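Local coordinates for enterobactin synthetase component F-related protein (Vibrio cholerae serotype O1, PDB 4OXI) that probably activates glycine with ATP as glycyl-adenylate, an adenylation step in an LPS modification pathway related to nonribosomal peptide synthetases, at residues A101-R106 with L155-S160; L239-S244 with G421-K426; G401-F406 with F440-R445. All coordinates share one frame; numbering follows the deposited sequence.

Contact 1 (A101-R106 with L155-S160); sequences AILSVR and LSRLSS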
ATOM      1  N   ALA A 101      -5.221   8.401 -13.109  1.00 20.01           N
ATOM      2  CA  ALA A 101      -5.601   8.399 -11.703  1.00 18.46           C
ATOM      3  C   ALA A 101      -6.870   7.577 -11.529  1.00 20.87           C
ATOM      4  O   ALA A 101      -7.746   7.570 -12.392  1.00 23.51           O
ATOM      5  CB  ALA A 101      -5.803   9.797 -11.199  1.00 18.82           C
ATOM      6  N   ILE A 102      -6.964   6.866 -10.420  1.00 18.01           N
ATOM      7  CA  ILE A 102      -8.091   5.968 -10.225  1.00 21.38           C
ATOM      8  C   ILE A 102      -8.916   6.382  -9.019  1.00 19.92           C
ATOM      9  O   ILE A 102      -8.457   6.256  -7.888  1.00 20.45           O
ATOM     10  CB  ILE A 102      -7.617   4.513 -10.071  1.00 21.85           C
ATOM     11  CG1 ILE A 102      -6.749   4.121 -11.281  1.00 19.47           C
ATOM     12  CG2 ILE A 102      -8.818   3.577  -9.925  1.00 18.37           C
ATOM     13  CD1 ILE A 102      -6.473   2.653 -11.378  1.00 25.37           C
ATOM     14  N   LEU A 103     -10.119   6.893  -9.275  1.00 18.78           N
ATOM     15  CA  LEU A 103     -10.996   7.418  -8.228  1.00 22.50           C
ATOM     16  C   LEU A 103     -11.892   6.294  -7.700  1.00 23.19           C
ATOM     17  O   LEU A 103     -12.274   6.259  -6.525  1.00 23.21           O
ATOM     18  CB  LEU A 103     -11.862   8.559  -8.791  1.00 21.65           C
ATOM     19  CG  LEU A 103     -12.743   9.373  -7.829  1.00 24.18           C
ATOM     20  CD1 LEU A 103     -11.895  10.233  -6.904  1.00 19.40           C
ATOM     21  CD2 LEU A 103     -13.726  10.243  -8.616  1.00 23.80           C
ATOM     22  N   SER A 104     -12.232   5.378  -8.590  1.00 21.32           N
ATOM     23  CA  SER A 104     -13.006   4.197  -8.234  1.00 20.30           C
ATOM     24  C   SER A 104     -12.289   3.409  -7.143  1.00 25.64           C
ATOM     25  O   SER A 104     -11.057   3.292  -7.171  1.00 25.75           O
ATOM     26  CB  SER A 104     -13.167   3.324  -9.476  1.00 23.05           C
ATOM     27  OG  SER A 104     -13.627   2.037  -9.106  1.00 32.61           O
ATOM     28  N   VAL A 105     -13.046   2.882  -6.181  1.00 22.28           N
ATOM     29  CA  VAL A 105     -12.481   2.027  -5.137  1.00 24.08           C
ATOM     30  C   VAL A 105     -13.342   0.789  -4.873  1.00 23.95           C
ATOM     31  O   VAL A 105     -14.565   0.862  -4.947  1.00 22.53           O
ATOM     32  CB  VAL A 105     -12.278   2.798  -3.805  1.00 27.10           C
ATOM     33  CG1 VAL A 105     -11.213   3.872  -3.975  1.00 23.52           C
ATOM     34  CG2 VAL A 105     -13.596   3.407  -3.324  1.00 27.13           C
ATOM     35  N   ARG A 106     -12.688  -0.341  -4.575  1.00 27.43           N
ATOM     36  CA  ARG A 106     -13.360  -1.605  -4.234  1.00 22.82           C
ATOM     37  C   ARG A 106     -14.472  -1.936  -5.195  1.00 25.96           C
ATOM     38  O   ARG A 106     -15.556  -2.366  -4.798  1.00 23.35           O
ATOM     39  CB  ARG A 106     -13.877  -1.600  -2.788  1.00 21.23           C
ATOM     40  CG  ARG A 106     -12.712  -1.626  -1.789  1.00 26.00           C
ATOM     41  CD  ARG A 106     -13.126  -1.696  -0.331  1.00 25.99           C
ATOM     42  NE  ARG A 106     -11.965  -1.359   0.492  1.00 26.69           N
ATOM     43  CZ  ARG A 106     -10.968  -2.198   0.774  1.00 28.17           C
ATOM     44  NH1 ARG A 106     -10.993  -3.456   0.327  1.00 25.50           N
ATOM     45  NH2 ARG A 106      -9.949  -1.774   1.513  1.00 25.29           N
ATOM     46  N   LEU A 155     -19.437   9.412  -8.830  1.00 25.15           N
ATOM     47  CA  LEU A 155     -19.872  10.540  -9.653  1.00 28.94           C
ATOM     48  C   LEU A 155     -20.082  11.825  -8.852  1.00 29.13           C
ATOM     49  O   LEU A 155     -19.761  12.921  -9.321  1.00 30.78           O
ATOM     50  CB  LEU A 155     -21.133  10.191 -10.435  1.00 28.45           C
ATOM     51  CG  LEU A 155     -20.965   9.093 -11.485  1.00 29.61           C
ATOM     52  CD1 LEU A 155     -22.256   8.910 -12.286  1.00 28.45           C
ATOM     53  CD2 LEU A 155     -19.786   9.375 -12.404  1.00 25.83           C
ATOM     54  N   SER A 156     -20.599  11.696  -7.637  1.00 27.63           N
ATOM     55  CA  SER A 156     -20.780  12.862  -6.778  1.00 28.74           C
ATOM     56  C   SER A 156     -19.449  13.528  -6.403  1.00 30.43           C
ATOM     57  O   SER A 156     -19.331  14.753  -6.470  1.00 37.38           O
ATOM     58  CB  SER A 156     -21.603  12.484  -5.537  1.00 35.02           C
ATOM     59  OG  SER A 156     -21.089  13.111  -4.377  1.00 39.34           O
ATOM     60  N   ARG A 157     -18.439  12.747  -6.012  1.00 27.63           N
ATOM     61  CA  ARG A 157     -17.127  13.335  -5.730  1.00 25.47           C
ATOM     62  C   ARG A 157     -16.499  13.904  -6.993  1.00 27.66           C
ATOM     63  O   ARG A 157     -15.811  14.934  -6.959  1.00 27.23           O
ATOM     64  CB  ARG A 157     -16.170  12.302  -5.135  1.00 26.53           C
ATOM     65  CG  ARG A 157     -16.455  11.924  -3.699  1.00 27.17           C
ATOM     66  CD  ARG A 157     -15.579  10.759  -3.314  1.00 23.88           C
ATOM     67  NE  ARG A 157     -14.193  11.167  -3.093  1.00 25.08           N
ATOM     68  CZ  ARG A 157     -13.148  10.373  -3.285  1.00 24.09           C
ATOM     69  NH1 ARG A 157     -13.323   9.138  -3.755  1.00 21.29           N
ATOM     70  NH2 ARG A 157     -11.931  10.813  -3.011  1.00 21.79           N
ATOM     71  N   LEU A 158     -16.709  13.215  -8.110  1.00 25.62           N
ATOM     72  CA  LEU A 158     -16.183  13.687  -9.384  1.00 30.72           C
ATOM     73  C   LEU A 158     -16.769  15.053  -9.722  1.00 27.95           C
ATOM     74  O   LEU A 158     -16.042  15.974 -10.106  1.00 26.83           O
ATOM     75  CB  LEU A 158     -16.510  12.700 -10.504  1.00 27.97           C
ATOM     76  CG  LEU A 158     -16.123  13.237 -11.877  1.00 30.46           C
ATOM     77  CD1 LEU A 158     -14.604  13.416 -11.953  1.00 25.56           C
ATOM     78  CD2 LEU A 158     -16.632  12.319 -12.984  1.00 21.84           C
ATOM     79  N   SER A 159     -18.084  15.185  -9.567  1.00 26.20           N
ATOM     80  CA  SER A 159     -18.746  16.461  -9.856  1.00 29.91           C
ATOM     81  C   SER A 159     -18.140  17.650  -9.100  1.00 28.16           C
ATOM     82  O   SER A 159     -17.916  18.701  -9.701  1.00 29.05           O
ATOM     83  CB  SER A 159     -20.247  16.369  -9.607  1.00 33.04           C
ATOM     84  OG  SER A 159     -20.844  17.630  -9.825  1.00 44.02           O
ATOM     85  N   SER A 160     -17.845  17.491  -7.805  1.00 29.53           N
ATOM     86  CA  SER A 160     -17.178  18.562  -7.041  1.00 27.03           C
ATOM     87  C   SER A 160     -15.807  18.900  -7.633  1.00 31.56           C
ATOM     88  O   SER A 160     -15.404  20.063  -7.667  1.00 30.33           O
ATOM     89  CB  SER A 160     -16.999  18.169  -5.572  1.00 26.07           C
ATOM     90  OG  SER A 160     -18.192  17.643  -5.027  1.00 40.16           O
TER
HETATM   91  O   HOH W   1     -11.054   7.458  -4.478  1.00 21.43           O
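At the end of strand 99-102, inside the five-stranded parallel sheet of the alpha/beta part of this adenylation enzyme, L103 meets R157 and L158 on helix 155-164. Two branches of the leucine divide the work. L103 CD1 sits 3.4 Å above the plane of the R157 guanidinium, displaced toward its rim, and comes within 3.6 Å of R157 NH1. L103 CD2 packs against the helix itself, 4.2 Å from L158 CB. The R157 chain reaches out from the helix and bends at chi3 (75°), bringing one guanidinium face to L103 CD1.

A water at the edge of that flat group, in its plane, accepts from R157 NH1 at 2.9 Å and also bonds L103 O at 2.7 Å, so the residue that packs on the guanidinium face is tied to its edge as well. R157 NH1 additionally reaches Q154 OE1, while NH2 is held by the carbonyl oxygens of N128 and A131. I136 of helix 133-142 touches both L103 and R157.

With hydrogen bonds on both terminal nitrogens, the rotation of the guanidinium is probably well fixed; its charge is met by carbonyl, amide and water oxygens, while the L103 methyl packs on a face of the group, where no N-H points.

Contact 2 (L239-S244 with G421-K426); sequences LHCYIS and GKQLVK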
ATOM      1  N   LEU A 239       8.641  -3.454  -9.364  1.00 22.28           N
ATOM      2  CA  LEU A 239       7.470  -4.298  -9.116  1.00 21.44           C
ATOM      3  C   LEU A 239       7.705  -5.738  -9.544  1.00 25.54           C
ATOM      4  O   LEU A 239       7.256  -6.678  -8.868  1.00 25.21           O
ATOM      5  CB  LEU A 239       6.255  -3.736  -9.867  1.00 20.74           C
ATOM      6  CG  LEU A 239       5.003  -4.612  -9.986  1.00 27.49           C
ATOM      7  CD1 LEU A 239       4.465  -4.971  -8.603  1.00 23.10           C
ATOM      8  CD2 LEU A 239       3.925  -3.910 -10.826  1.00 18.63           C
ATOM      9  N   HIS A 240       8.381  -5.911 -10.682  1.00 24.64           N
ATOM     10  CA  HIS A 240       8.640  -7.253 -11.230  1.00 25.91           C
ATOM     11  C   HIS A 240       9.580  -8.014 -10.321  1.00 25.15           C
ATOM     12  O   HIS A 240       9.407  -9.209 -10.103  1.00 29.52           O
ATOM     13  CB  HIS A 240       9.224  -7.168 -12.643  1.00 22.43           C
ATOM     14  CG  HIS A 240       8.202  -6.868 -13.694  1.00 26.33           C
ATOM     15  ND1 HIS A 240       8.490  -6.150 -14.834  1.00 28.28           N
ATOM     16  CD2 HIS A 240       6.890  -7.188 -13.776  1.00 28.37           C
ATOM     17  CE1 HIS A 240       7.403  -6.045 -15.574  1.00 23.14           C
ATOM     18  NE2 HIS A 240       6.419  -6.673 -14.960  1.00 26.79           N
ATOM     19  N   CYS A 241      10.576  -7.321  -9.777  1.00 24.26           N
ATOM     20  CA  CYS A 241      11.452  -7.962  -8.807  1.00 28.23           C
ATOM     21  C   CYS A 241      10.665  -8.488  -7.597  1.00 29.82           C
ATOM     22  O   CYS A 241      10.800  -9.656  -7.232  1.00 33.18           O
ATOM     23  CB  CYS A 241      12.580  -7.026  -8.364  1.00 27.33           C
ATOM     24  SG  CYS A 241      13.674  -7.789  -7.121  1.00 39.81           S
ATOM     25  N   TYR A 242       9.828  -7.646  -6.987  1.00 28.52           N
ATOM     26  CA  TYR A 242       9.055  -8.087  -5.821  1.00 25.66           C
ATOM     27  C   TYR A 242       8.169  -9.274  -6.110  1.00 23.26           C
ATOM     28  O   TYR A 242       8.223 -10.274  -5.406  1.00 28.99           O
ATOM     29  CB  TYR A 242       8.169  -6.982  -5.244  1.00 19.48           C
ATOM     30  CG  TYR A 242       7.298  -7.521  -4.128  1.00 21.85           C
ATOM     31  CD1 TYR A 242       7.827  -7.746  -2.865  1.00 23.32           C
ATOM     32  CD2 TYR A 242       5.957  -7.829  -4.338  1.00 23.09           C
ATOM     33  CE1 TYR A 242       7.047  -8.244  -1.831  1.00 25.03           C
ATOM     34  CE2 TYR A 242       5.155  -8.335  -3.298  1.00 24.33           C
ATOM     35  CZ  TYR A 242       5.710  -8.536  -2.051  1.00 28.04           C
ATOM     36  OH  TYR A 242       4.941  -9.036  -1.017  1.00 24.40           O
ATOM     37  N   ILE A 243       7.329  -9.154  -7.130  1.00 25.06           N
ATOM     38  CA  ILE A 243       6.417 -10.235  -7.481  1.00 25.27           C
ATOM     39  C   ILE A 243       7.154 -11.556  -7.748  1.00 29.63           C
ATOM     40  O   ILE A 243       6.725 -12.617  -7.273  1.00 26.68           O
ATOM     41  CB  ILE A 243       5.568  -9.870  -8.698  1.00 27.11           C
ATOM     42  CG1 ILE A 243       4.700  -8.645  -8.392  1.00 26.04           C
ATOM     43  CG2 ILE A 243       4.676 -11.031  -9.071  1.00 29.45           C
ATOM     44  CD1 ILE A 243       3.724  -8.887  -7.242  1.00 28.56           C
ATOM     45  N   SER A 244       8.260 -11.496  -8.493  1.00 27.62           N
ATOM     46  CA  SER A 244       9.028 -12.719  -8.774  1.00 31.53           C
ATOM     47  C   SER A 244       9.583 -13.357  -7.493  1.00 28.39           C
ATOM     48  O   SER A 244       9.611 -14.576  -7.386  1.00 36.23           O
ATOM     49  CB  SER A 244      10.168 -12.464  -9.761  1.00 31.03           C
ATOM     50  OG  SER A 244      11.257 -11.866  -9.088  1.00 35.53           O
ATOM     51  N   GLY A 421      18.997  -2.214  -3.748  1.00 31.21           N
ATOM     52  CA  GLY A 421      18.682  -3.309  -4.642  1.00 27.68           C
ATOM     53  C   GLY A 421      17.633  -2.931  -5.663  1.00 28.91           C
ATOM     54  O   GLY A 421      17.266  -1.753  -5.800  1.00 23.71           O
ATOM     55  N   LYS A 422      17.142  -3.945  -6.371  1.00 28.70           N
ATOM     56  CA  LYS A 422      16.216  -3.751  -7.482  1.00 28.38           C
ATOM     57  C   LYS A 422      14.817  -3.265  -7.084  1.00 26.90           C
ATOM     58  O   LYS A 422      14.098  -2.735  -7.927  1.00 28.25           O
ATOM     59  CB  LYS A 422      16.115  -5.035  -8.319  1.00 34.10           C
ATOM     60  CG  LYS A 422      17.253  -5.210  -9.333  1.00 41.02           C
ATOM     61  CD  LYS A 422      17.367  -6.656  -9.816  1.00 47.57           C
ATOM     62  CE  LYS A 422      17.909  -7.553  -8.709  1.00 51.43           C
ATOM     63  NZ  LYS A 422      17.549  -8.995  -8.890  1.00 56.52           N
ATOM     64  N   GLN A 423      14.438  -3.414  -5.815  1.00 25.71           N
ATOM     65  CA  GLN A 423      13.120  -2.936  -5.365  1.00 27.30           C
ATOM     66  C   GLN A 423      13.126  -1.487  -4.883  1.00 24.92           C
ATOM     67  O   GLN A 423      12.074  -0.906  -4.647  1.00 25.27           O
ATOM     68  CB  GLN A 423      12.558  -3.835  -4.256  1.00 24.58           C
ATOM     69  CG  GLN A 423      12.095  -5.188  -4.757  1.00 23.52           C
ATOM     70  CD  GLN A 423      11.731  -6.103  -3.635  1.00 27.85           C
ATOM     71  OE1 GLN A 423      12.066  -7.280  -3.660  1.00 33.82           O
ATOM     72  NE2 GLN A 423      11.030  -5.575  -2.635  1.00 25.86           N
ATOM     73  N   LEU A 424      14.309  -0.907  -4.729  1.00 24.29           N
ATOM     74  CA  LEU A 424      14.407   0.455  -4.222  1.00 23.06           C
ATOM     75  C   LEU A 424      14.040   1.458  -5.310  1.00 25.95           C
ATOM     76  O   LEU A 424      14.514   1.337  -6.440  1.00 24.62           O
ATOM     77  CB  LEU A 424      15.821   0.736  -3.717  1.00 24.95           C
ATOM     78  CG  LEU A 424      15.973   2.112  -3.063  1.00 27.28           C
ATOM     79  CD1 LEU A 424      15.084   2.188  -1.855  1.00 19.54           C
ATOM     80  CD2 LEU A 424      17.426   2.413  -2.688  1.00 27.96           C
ATOM     81  N   VAL A 425      13.185   2.433  -4.982  1.00 24.75           N
ATOM     82  CA  VAL A 425      12.848   3.514  -5.926  1.00 25.72           C
ATOM     83  C   VAL A 425      14.018   4.509  -6.064  1.00 28.06           C
ATOM     84  O   VAL A 425      14.927   4.513  -5.234  1.00 28.45           O
ATOM     85  CB  VAL A 425      11.586   4.296  -5.473  1.00 26.09           C
ATOM     86  CG1 VAL A 425      10.365   3.363  -5.361  1.00 24.99           C
ATOM     87  CG2 VAL A 425      11.837   4.976  -4.151  1.00 22.48           C
ATOM     88  N   LYS A 426      13.979   5.361  -7.084  1.00 28.83           N
ATOM     89  CA  LYS A 426      15.066   6.306  -7.355  1.00 34.22           C
ATOM     90  C   LYS A 426      15.192   7.373  -6.284  1.00 33.56           C
ATOM     91  O   LYS A 426      16.261   7.949  -6.097  1.00 43.32           O
ATOM     92  CB  LYS A 426      14.838   7.028  -8.686  1.00 37.99           C
ATOM     93  CG  LYS A 426      14.766   6.132  -9.914  1.00 44.10           C
ATOM     94  CD  LYS A 426      16.098   5.467 -10.187  1.00 50.01           C
ATOM     95  CE  LYS A 426      16.020   4.545 -11.406  1.00 55.63           C
ATOM     96  NZ  LYS A 426      17.246   3.693 -11.514  1.00 56.27           N
TER
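Q423 NE2 is gripped by two carbonyl oxygens, those of A368 and C365, while the same amide rests against Y242 and C241 of helix 236-249. NE2 approaches the edge of the tyrosine ring close to its plane, with Q423 NE2 3.9 Å from Y242 CD1. The ring and amide planes are 82° apart, so the two flat groups are nearly perpendicular. On the other side of the amide carbon, Q423 OE1 lies 3.8 Å from Y242 CA and 3.9 Å from C241 SG, which are packing distances. The Q423 chain runs straight beyond CG (chi2 172°) and thereby carries the amide up to the helix.

C241 supplies the second part of the contact. Its SG stands 3.9 Å from K422 CB, and K422 then continues past the cysteine to a salt bridge between NZ and E390. K422 and Q423 are the two central residues of a type I beta turn running from G421 to L424, closed by L424 N to G421 O at 3.3 Å; the turn therefore presents both side chains to the helix together. Its backbone is also held, K422 O by N238 ND2 and Q423 O by T366 OG1.

The far end of Y242 is fixed by a hydrogen bond between its OH and H271 ND1 of helix 268-279. That helix also packs on L239 and I243, helix 51-62 touches H240 and S244, and the L424 side chain packs on L446 and Y448 of strand 445-457; the contact thus lies between helix 236-249, flanked by those two helices, and the loop after strand 416-419.

Contact 3 (G401-F406 with F440-R445); sequences GELMRF and FQHEGR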
ATOM      1  N   GLY A 401      28.092   5.314  13.363  1.00 54.88           N
ATOM      2  CA  GLY A 401      28.087   5.650  11.949  1.00 49.93           C
ATOM      3  C   GLY A 401      28.842   4.650  11.097  1.00 44.06           C
ATOM      4  O   GLY A 401      29.207   4.942   9.963  1.00 47.02           O
ATOM      5  N   GLU A 402      29.080   3.461  11.635  1.00 49.18           N
ATOM      6  CA  GLU A 402      29.707   2.400  10.856  1.00 45.16           C
ATOM      7  C   GLU A 402      28.664   1.648  10.020  1.00 47.37           C
ATOM      8  O   GLU A 402      27.743   1.037  10.574  1.00 45.65           O
ATOM      9  CB  GLU A 402      30.444   1.421  11.777  1.00 48.63           C
ATOM     10  CG  GLU A 402      31.075   0.226  11.038  1.00 55.75           C
ATOM     11  CD  GLU A 402      31.676  -0.820  11.980  1.00 61.52           C
ATOM     12  OE1 GLU A 402      30.996  -1.222  12.959  1.00 53.43           O
ATOM     13  OE2 GLU A 402      32.832  -1.241  11.734  1.00 63.99           O
ATOM     14  N   LEU A 403      28.807   1.703   8.696  1.00 40.20           N
ATOM     15  CA  LEU A 403      27.943   0.958   7.795  1.00 39.24           C
ATOM     16  C   LEU A 403      28.434  -0.480   7.704  1.00 45.87           C
ATOM     17  O   LEU A 403      29.613  -0.727   7.477  1.00 50.02           O
ATOM     18  CB  LEU A 403      27.922   1.595   6.406  1.00 40.71           C
ATOM     19  CG  LEU A 403      26.873   1.080   5.410  1.00 42.06           C
ATOM     20  CD1 LEU A 403      26.455   2.174   4.456  1.00 36.07           C
ATOM     21  CD2 LEU A 403      27.378  -0.111   4.612  1.00 42.97           C
ATOM     22  N   MET A 404      27.518  -1.426   7.863  1.00 41.94           N
ATOM     23  CA  MET A 404      27.866  -2.837   7.888  1.00 35.71           C
ATOM     24  C   MET A 404      26.880  -3.651   7.033  1.00 36.77           C
ATOM     25  O   MET A 404      25.672  -3.661   7.315  1.00 33.01           O
ATOM     26  CB  MET A 404      27.831  -3.320   9.338  1.00 37.48           C
ATOM     27  CG  MET A 404      28.101  -4.795   9.496  1.00 44.60           C
ATOM     28  SD  MET A 404      29.860  -5.147   9.661  1.00 54.35           S
ATOM     29  CE  MET A 404      30.154  -4.525  11.308  1.00 34.16           C
ATOM     30  N   ARG A 405      27.372  -4.307   5.983  1.00 30.06           N
ATOM     31  CA  ARG A 405      26.516  -5.178   5.171  1.00 31.33           C
ATOM     32  C   ARG A 405      25.954  -6.278   6.077  1.00 33.11           C
ATOM     33  O   ARG A 405      26.615  -6.703   7.025  1.00 30.18           O
ATOM     34  CB  ARG A 405      27.294  -5.809   4.003  1.00 35.69           C
ATOM     35  CG  ARG A 405      28.017  -4.823   3.081  1.00 34.87           C
ATOM     36  CD  ARG A 405      27.028  -3.900   2.392  1.00 39.76           C
ATOM     37  NE  ARG A 405      26.263  -4.621   1.380  1.00 46.34           N
ATOM     38  CZ  ARG A 405      26.513  -4.551   0.077  1.00 47.45           C
ATOM     39  NH1 ARG A 405      27.498  -3.772  -0.374  1.00 43.20           N
ATOM     40  NH2 ARG A 405      25.774  -5.249  -0.775  1.00 46.42           N
ATOM     41  N   PHE A 406      24.735  -6.726   5.796  1.00 30.36           N
ATOM     42  CA  PHE A 406      24.050  -7.690   6.653  1.00 31.88           C
ATOM     43  C   PHE A 406      24.809  -9.016   6.778  1.00 34.30           C
ATOM     44  O   PHE A 406      24.842  -9.629   7.849  1.00 31.90           O
ATOM     45  CB  PHE A 406      22.632  -7.933   6.125  1.00 31.16           C
ATOM     46  CG  PHE A 406      21.924  -9.080   6.787  1.00 29.49           C
ATOM     47  CD1 PHE A 406      21.249  -8.892   7.977  1.00 31.37           C
ATOM     48  CD2 PHE A 406      21.934 -10.343   6.218  1.00 28.81           C
ATOM     49  CE1 PHE A 406      20.589  -9.943   8.595  1.00 32.19           C
ATOM     50  CE2 PHE A 406      21.280 -11.406   6.834  1.00 31.06           C
ATOM     51  CZ  PHE A 406      20.606 -11.201   8.022  1.00 32.79           C
ATOM     52  N   PHE A 440      21.273   7.913  -0.431  1.00 32.56           N
ATOM     53  CA  PHE A 440      22.674   8.296  -0.590  1.00 35.02           C
ATOM     54  C   PHE A 440      23.469   7.201  -1.289  1.00 38.32           C
ATOM     55  O   PHE A 440      23.081   6.028  -1.282  1.00 37.60           O
ATOM     56  CB  PHE A 440      23.308   8.632   0.757  1.00 32.29           C
ATOM     57  CG  PHE A 440      23.470   7.443   1.658  1.00 38.70           C
ATOM     58  CD1 PHE A 440      22.424   7.026   2.463  1.00 35.38           C
ATOM     59  CD2 PHE A 440      24.666   6.738   1.699  1.00 38.00           C
ATOM     60  CE1 PHE A 440      22.563   5.923   3.292  1.00 34.33           C
ATOM     61  CE2 PHE A 440      24.818   5.632   2.537  1.00 36.32           C
ATOM     62  CZ  PHE A 440      23.766   5.224   3.329  1.00 34.68           C
ATOM     63  N   GLN A 441      24.574   7.594  -1.911  1.00 42.91           N
ATOM     64  CA  GLN A 441      25.439   6.647  -2.608  1.00 41.64           C
ATOM     65  C   GLN A 441      26.496   6.135  -1.664  1.00 41.04           C
ATOM     66  O   GLN A 441      26.930   6.847  -0.765  1.00 42.15           O
ATOM     67  CB  GLN A 441      26.116   7.313  -3.800  1.00 40.54           C
ATOM     68  CG  GLN A 441      25.198   7.519  -4.976  1.00 46.38           C
ATOM     69  CD  GLN A 441      24.967   6.235  -5.730  1.00 55.93           C
ATOM     70  OE1 GLN A 441      25.744   5.284  -5.601  1.00 57.59           O
ATOM     71  NE2 GLN A 441      23.901   6.194  -6.529  1.00 58.62           N
ATOM     72  N   HIS A 442      26.916   4.898  -1.865  1.00 43.04           N
ATOM     73  CA  HIS A 442      27.984   4.354  -1.056  1.00 42.26           C
ATOM     74  C   HIS A 442      28.626   3.196  -1.789  1.00 49.47           C
ATOM     75  O   HIS A 442      27.990   2.158  -1.993  1.00 49.52           O
ATOM     76  CB  HIS A 442      27.442   3.889   0.285  1.00 44.02           C
ATOM     77  CG  HIS A 442      28.482   3.296   1.181  1.00 51.24           C
ATOM     78  ND1 HIS A 442      29.266   4.061   2.018  1.00 52.42           N
ATOM     79  CD2 HIS A 442      28.866   2.011   1.373  1.00 54.61           C
ATOM     80  CE1 HIS A 442      30.087   3.271   2.689  1.00 55.99           C
ATOM     81  NE2 HIS A 442      29.865   2.023   2.316  1.00 52.69           N
ATOM     82  N   GLU A 443      29.880   3.392  -2.191  1.00 48.89           N
ATOM     83  CA  GLU A 443      30.641   2.382  -2.916  1.00 49.73           C
ATOM     84  C   GLU A 443      29.830   1.720  -4.024  1.00 51.78           C
ATOM     85  O   GLU A 443      29.617   0.499  -4.017  1.00 51.50           O
ATOM     86  CB  GLU A 443      31.205   1.336  -1.948  1.00 57.15           C
ATOM     87  CG  GLU A 443      32.149   1.934  -0.907  1.00 60.05           C
ATOM     88  CD  GLU A 443      32.611   0.922   0.132  1.00 67.50           C
ATOM     89  OE1 GLU A 443      32.241  -0.271   0.023  1.00 66.70           O
ATOM     90  OE2 GLU A 443      33.346   1.330   1.062  1.00 67.93           O
ATOM     91  N   GLY A 444      29.345   2.539  -4.951  1.00 50.83           N
ATOM     92  CA  GLY A 444      28.711   2.017  -6.146  1.00 53.39           C
ATOM     93  C   GLY A 444      27.198   1.932  -6.141  1.00 57.70           C
ATOM     94  O   GLY A 444      26.579   2.146  -7.187  1.00 58.98           O
ATOM     95  N   ARG A 445      26.594   1.615  -4.992  1.00 54.24           N
ATOM     96  CA  ARG A 445      25.136   1.435  -4.957  1.00 49.15           C
ATOM     97  C   ARG A 445      24.355   2.469  -4.146  1.00 41.74           C
ATOM     98  O   ARG A 445      24.882   3.124  -3.233  1.00 37.89           O
ATOM     99  CB  ARG A 445      24.740   0.003  -4.564  1.00 49.36           C
ATOM    100  CG  ARG A 445      25.154  -0.425  -3.178  1.00 44.15           C
ATOM    101  CD  ARG A 445      25.135  -1.948  -3.050  1.00 41.40           C
ATOM    102  NE  ARG A 445      23.789  -2.502  -2.905  1.00 39.37           N
ATOM    103  CZ  ARG A 445      23.289  -3.472  -3.670  1.00 41.96           C
ATOM    104  NH1 ARG A 445      24.019  -3.995  -4.640  1.00 45.85           N
ATOM    105  NH2 ARG A 445      22.056  -3.918  -3.472  1.00 37.93           N
TER
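L403 lays its CD1 methyl over the imidazole of H442, a CH-pi contact within the curled antiparallel sheet, which is consistent with the distorted beta-barrel subdomain of adenylate-forming enzymes. The methyl is 3.9 Å from the ring centroid and only 8° off the ring normal, which places it over the centre of the face. E443 CG packs on the opposite face, so the imidazole is sandwiched between aliphatic carbons. The same L403 CD1 reaches the edge of the F440 ring, 4.2 Å from F440 CZ. With CG anti to the backbone N (chi1 -170°), L403 reaches across between two strands that are not paired, their closest CA atoms, those of L403 and H442, being 9.5 Å apart.

Beside this apolar patch, R405 NH2 lies 3.9 Å above the guanidinium plane of R445, toward its rim, with the two planes 37° apart. These like charges are near each other, but each has other company: R445 NH2 bonds S420 OG and its guanidinium makes a cation-pi contact with W447, while R405 NH2 has a weak bond to E392 O.

Further out, L418 of strand 416-419 backs both L403 and F440, and A395 of strand 394-397 touches L403. H442 and R445 themselves are set by a beta hairpin with a type I' turn, with H442 N bonded to R445 O at 3.0 Å.

Contacts 2 and 3 are neighbours, their centres 19 Å apart, and they touch where G421 N comes 3.5 Å from R445 NH2, by packing. Their segments alternate along the chain, since 401-406 falls between 239-244 and 421-426, and 440-445 follows. Contact 1 is closed earlier in the sequence and stands apart: its centre is 30 Å from that of contact 2, with nearest atoms about 12 Å apart, and 44 Å from that of contact 3, across the centre of the chain. The Y242 side chain of contact 2 lies about 8 Å from the bound glycyl-adenosine-5'-phosphate, near the pocket but without touching the ligand.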